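Local coordinates for BauA (Acinetobacter baumannii, PDB 6HCP), which probably takes up the iron-loaded siderophore preacinetobactin across the outer membrane as a TonB-dependent receptor, at residues Asp36-Gly41 with Thr523-Leu528. Sequence-based numbering, arbitrary orientation.
Sequences DTYAGG and TFAHTL. With EDO (1,2-ethanediol), chain U.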
loop_
_atom_site.group_PDB
_atom_site.type_symbol
_atom_site.label_atom_id
_atom_site.label_comp_id
_atom_site.label_asym_id
_atom_site.label_seq_id
_atom_site.Cartn_x
_atom_site.Cartn_y
_atom_site.Cartn_z
ATOM N N ASP A 36 -12.050 34.024 18.224
ATOM C CA ASP A 36 -10.843 33.579 18.968
ATOM C C ASP A 36 -10.007 32.590 18.129
ATOM O O ASP A 36 -8.991 32.113 18.592
ATOM C CB ASP A 36 -11.264 32.977 20.314
ATOM C CG ASP A 36 -10.325 31.913 20.863
ATOM O OD1 ASP A 36 -9.225 32.278 21.367
ATOM O OD2 ASP A 36 -10.702 30.723 20.791
ATOM N N THR A 37 -10.419 32.304 16.890
ATOM C CA THR A 37 -9.786 31.270 16.058
ATOM C C THR A 37 -8.907 31.947 15.004
ATOM O O THR A 37 -9.285 32.944 14.414
ATOM C CB THR A 37 -10.862 30.362 15.450
ATOM O OG1 THR A 37 -11.353 29.461 16.443
ATOM C CG2 THR A 37 -10.362 29.546 14.285
ATOM N N TYR A 38 -7.709 31.409 14.770
ATOM C CA TYR A 38 -6.799 31.957 13.786
ATOM C C TYR A 38 -7.216 31.484 12.384
ATOM O O TYR A 38 -7.986 30.543 12.243
ATOM C CB TYR A 38 -5.369 31.541 14.127
ATOM C CG TYR A 38 -4.286 32.371 13.497
ATOM C CD1 TYR A 38 -4.070 33.679 13.878
ATOM C CD2 TYR A 38 -3.431 31.819 12.564
ATOM C CE1 TYR A 38 -3.072 34.440 13.301
ATOM C CE2 TYR A 38 -2.417 32.558 11.985
ATOM C CZ TYR A 38 -2.253 33.886 12.337
ATOM O OH TYR A 38 -1.232 34.601 11.813
ATOM N N ALA A 39 -6.705 32.171 11.367
ATOM C CA ALA A 39 -6.892 31.762 9.977
ATOM C C ALA A 39 -6.576 30.268 9.842
ATOM O O ALA A 39 -5.569 29.798 10.362
ATOM C CB ALA A 39 -5.985 32.593 9.105
ATOM N N GLY A 40 -7.468 29.527 9.181
ATOM C CA GLY A 40 -7.357 28.085 9.054
ATOM C C GLY A 40 -8.317 27.333 9.958
ATOM O O GLY A 40 -8.636 26.181 9.692
ATOM N N GLY A 41 -8.649 27.914 11.115
ATOM C CA GLY A 41 -9.614 27.332 12.028
ATOM C C GLY A 41 -9.040 26.224 12.922
ATOM O O GLY A 41 -9.783 25.639 13.707
ATOM N N THR A 523 -2.422 36.113 8.574
ATOM C CA THR A 523 -3.068 34.817 8.445
ATOM C C THR A 523 -2.047 33.683 8.653
ATOM O O THR A 523 -2.416 32.507 8.633
ATOM C CB THR A 523 -3.763 34.648 7.083
ATOM O OG1 THR A 523 -2.729 34.646 6.101
ATOM C CG2 THR A 523 -4.790 35.729 6.803
ATOM N N PHE A 524 -0.782 34.051 8.851
ATOM C CA PHE A 524 0.293 33.103 9.093
ATOM C C PHE A 524 1.211 33.676 10.172
ATOM O O PHE A 524 1.565 34.844 10.116
ATOM C CB PHE A 524 1.070 32.840 7.801
ATOM C CG PHE A 524 1.904 31.586 7.798
ATOM C CD1 PHE A 524 1.309 30.346 7.920
ATOM C CD2 PHE A 524 3.281 31.643 7.633
ATOM C CE1 PHE A 524 2.078 29.188 7.887
ATOM C CE2 PHE A 524 4.038 30.483 7.531
ATOM C CZ PHE A 524 3.432 29.255 7.659
ATOM N N ALA A 525 1.670 32.807 11.079
ATOM C CA ALA A 525 2.449 33.224 12.241
ATOM C C ALA A 525 3.659 32.304 12.421
ATOM O O ALA A 525 3.607 31.104 12.074
ATOM C CB ALA A 525 1.560 33.194 13.462
ATOM N N HIS A 526 4.736 32.892 12.939
ATOM C CA HIS A 526 6.007 32.228 13.232
ATOM C C HIS A 526 6.390 32.452 14.700
ATOM O O HIS A 526 6.177 33.550 15.239
ATOM C CB HIS A 526 7.145 32.796 12.373
ATOM C CG HIS A 526 7.001 32.559 10.913
ATOM N ND1 HIS A 526 7.716 31.577 10.252
ATOM C CD2 HIS A 526 6.330 33.249 9.963
ATOM C CE1 HIS A 526 7.444 31.640 8.961
ATOM N NE2 HIS A 526 6.553 32.623 8.770
ATOM N N THR A 527 7.081 31.461 15.284
ATOM C CA THR A 527 7.775 31.593 16.571
ATOM C C THR A 527 9.201 31.068 16.401
ATOM O O THR A 527 9.416 30.013 15.765
ATOM C CB THR A 527 7.052 30.828 17.688
ATOM O OG1 THR A 527 5.703 31.287 17.762
ATOM C CG2 THR A 527 7.696 30.991 19.049
ATOM N N LEU A 528 10.168 31.830 16.918
ATOM C CA LEU A 528 11.536 31.402 16.986
ATOM C C LEU A 528 11.995 31.541 18.435
ATOM O O LEU A 528 11.928 32.634 18.974
ATOM C CB LEU A 528 12.401 32.242 16.039
ATOM C CG LEU A 528 13.896 31.928 16.083
ATOM C CD1 LEU A 528 14.175 30.542 15.512
ATOM C CD2 LEU A 528 14.715 32.971 15.342
HETATM C C1 EDO U . -3.978 26.413 10.510
HETATM O O1 EDO U . -2.622 25.938 10.664
HETATM C C2 EDO U . -4.321 27.208 11.767
HETATM O O2 EDO U . -5.712 27.351 11.905
#
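In this TonB-dependent receptor, the N-terminal end of the modelled chain, in the loop that precedes strand 46-48, touches the start of barrel strand 524-541, where Y38 meets T523, F524 and A525, and A39 meets T523. Strand 524-541 runs antiparallel to strand 508-520, and T523 lies in the short connection between them, so the contact sits at a strand-to-strand turn of the barrel. A chi1 of -161° swings Y38 CG opposite the backbone N and beside the carbonyl carbon, sending the ring out toward the strand, where it lies obliquely beside the backbone of 523-525. Its CE2 approaches T523 O at 3.4 Å, and CZ packs against A525 CB at 4.0 Å. Y38 OH sits 3.0 Å from F524 N, but the angle is too poor for a hydrogen bond, and the hydroxyl is instead hydrogen-bonded to D520 OD1. F568 of strand 549-569 meets the same ring edge-to-face and touches A525 as well. A39 CB lies 3.6 Å from both T523 CB and T523 O, touching side chain and carbonyl together. T523 OG1 is hydrogen-bonded to S570 O, which ties the threonine to the neighbouring strand connection. Both Y38 and A39 belong to a type II beta turn, Y38 to G41, closed by G41 N to Y38 O (2.9 Å); at its third position G40 has phi 104°, as glycine commonly does there. A 1,2-ethanediol, probably from the crystallisation liquor, donates from O2 to A39 O (2.9 Å) and also bonds to Q42 N and G569 N, bridging the turn to the barrel. With no direct hydrogen bond between them, the segments join by van der Waals packing, while the Y38 hydroxyl bonded to D520 links the N-terminal segment to the barrel wall.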